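Transcriptional regulator, LRP/AsnC family (Neisseria meningitidis, PDB 2P5V) probably binds specific DNA sequences through a winged helix-turn-helix domain and acts as a transcriptional regulator of the Lrp/AsnC family. Local coordinates at residues Asn120-Ser123 with His124-Asp128. Numbering follows the deposited sequence.
Sequences NAFS and HFVLD
N120 meets H124 one turn further along helix 119-130, the second helix of the ferredoxin-like (alpha+beta) ligand-binding domain, packed on its antiparallel sheet. The carbonyl O of N120 takes two bonds from H124: the backbone N gives the regular helix bond at 3.0 Å, and ND1 adds a second, 3.2 Å from that O with an N-H...O angle of 153°. The two donors come from opposite faces of the carbonyl plane, and O lies close to the imidazole plane, a bond that restrains how the ring turns about CB-CG. N120 and H124 lie on the exposed side of the helix. A121 contributes backbone alone, its O accepting from F125 N at 3.1 Å. F122 turns inward, CG anti to the backbone N (chi1 179°), and its ring meets F116 and F143 edge-to-face. V126 covers one face of that ring in a CH-pi contact, its CG2 3.5 Å from the F122 ring centroid, displaced toward the rim and 3.2 Å from F122 CZ. S123 O accepts from L127 N at 2.9 Å, while OG bonds to L145 O of the second subunit, a link across the subunit interface; L127 CD1 lies 4.1 Å from S123 OG.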
loop_
_atom_site.group_PDB
_atom_site.type_symbol
_atom_site.label_atom_id
_atom_site.label_comp_id
_atom_site.label_asym_id
_atom_site.label_seq_id
_atom_site.Cartn_x
_atom_site.Cartn_y
_atom_site.Cartn_z
ATOM N N ASN G 120 -14.346 6.114 -22.529
ATOM C CA ASN G 120 -14.286 5.132 -23.618
ATOM C C ASN G 120 -12.998 5.212 -24.411
ATOM O O ASN G 120 -12.402 4.189 -24.747
ATOM C CB ASN G 120 -15.427 5.342 -24.614
ATOM C CG ASN G 120 -16.664 4.607 -24.236
ATOM O OD1 ASN G 120 -16.625 3.705 -23.405
ATOM N ND2 ASN G 120 -17.784 4.967 -24.856
ATOM N N ALA G 121 -12.615 6.434 -24.770
ATOM C CA ALA G 121 -11.361 6.661 -25.472
ATOM C C ALA G 121 -10.185 6.329 -24.552
ATOM O O ALA G 121 -9.186 5.758 -24.993
ATOM C CB ALA G 121 -11.282 8.084 -25.975
ATOM N N PHE G 122 -10.308 6.656 -23.270
ATOM C CA PHE G 122 -9.249 6.311 -22.318
ATOM C C PHE G 122 -9.070 4.791 -22.286
ATOM O O PHE G 122 -7.958 4.264 -22.370
ATOM C CB PHE G 122 -9.544 6.839 -20.915
ATOM C CG PHE G 122 -8.487 6.473 -19.926
ATOM C CD1 PHE G 122 -7.261 7.111 -19.954
ATOM C CD2 PHE G 122 -8.686 5.449 -19.014
ATOM C CE1 PHE G 122 -6.256 6.750 -19.075
ATOM C CE2 PHE G 122 -7.688 5.088 -18.139
ATOM C CZ PHE G 122 -6.475 5.734 -18.171
ATOM N N SER G 123 -10.196 4.104 -22.186
ATOM C CA SER G 123 -10.231 2.668 -22.155
ATOM C C SER G 123 -9.587 2.020 -23.390
ATOM O O SER G 123 -8.846 1.054 -23.255
ATOM C CB SER G 123 -11.671 2.207 -22.019
ATOM O OG SER G 123 -11.727 0.805 -22.135
ATOM N N HIS G 124 -9.876 2.543 -24.576
ATOM C CA HIS G 124 -9.271 2.018 -25.806
ATOM C C HIS G 124 -7.759 2.193 -25.794
ATOM O O HIS G 124 -7.018 1.274 -26.146
ATOM C CB HIS G 124 -9.856 2.692 -27.052
ATOM C CG HIS G 124 -11.040 1.980 -27.618
ATOM N ND1 HIS G 124 -12.338 2.308 -27.286
ATOM C CD2 HIS G 124 -11.124 0.949 -28.490
ATOM C CE1 HIS G 124 -13.170 1.514 -27.936
ATOM N NE2 HIS G 124 -12.459 0.680 -28.672
ATOM N N PHE G 125 -7.310 3.382 -25.409
ATOM C CA PHE G 125 -5.878 3.648 -25.297
ATOM C C PHE G 125 -5.201 2.672 -24.338
ATOM O O PHE G 125 -4.289 1.945 -24.715
ATOM C CB PHE G 125 -5.630 5.080 -24.830
ATOM C CG PHE G 125 -4.196 5.370 -24.543
ATOM C CD1 PHE G 125 -3.265 5.360 -25.569
ATOM C CD2 PHE G 125 -3.763 5.616 -23.250
ATOM C CE1 PHE G 125 -1.932 5.609 -25.320
ATOM C CE2 PHE G 125 -2.420 5.871 -22.992
ATOM C CZ PHE G 125 -1.508 5.868 -24.026
ATOM N N VAL G 126 -5.673 2.654 -23.099
ATOM C CA VAL G 126 -5.115 1.788 -22.061
ATOM C C VAL G 126 -5.097 0.300 -22.473
ATOM O O VAL G 126 -4.039 -0.337 -22.497
ATOM C CB VAL G 126 -5.905 1.971 -20.745
ATOM C CG1 VAL G 126 -5.599 0.863 -19.767
ATOM C CG2 VAL G 126 -5.587 3.337 -20.139
ATOM N N LEU G 127 -6.262 -0.239 -22.820
ATOM C CA LEU G 127 -6.383 -1.673 -23.118
ATOM C C LEU G 127 -5.654 -2.092 -24.396
ATOM O O LEU G 127 -5.013 -3.144 -24.419
ATOM C CB LEU G 127 -7.857 -2.099 -23.212
ATOM C CG LEU G 127 -8.711 -2.046 -21.931
ATOM C CD1 LEU G 127 -9.983 -2.891 -22.103
ATOM C CD2 LEU G 127 -7.944 -2.505 -20.697
ATOM N N ASP G 128 -5.758 -1.278 -25.450
ATOM C CA ASP G 128 -5.209 -1.641 -26.761
ATOM C C ASP G 128 -3.780 -1.131 -26.991
ATOM O O ASP G 128 -3.032 -1.752 -27.733
ATOM C CB ASP G 128 -6.112 -1.146 -27.897
ATOM C CG ASP G 128 -7.577 -1.451 -27.659
ATOM O OD1 ASP G 128 -7.882 -2.350 -26.848
ATOM O OD2 ASP G 128 -8.425 -0.780 -28.282
#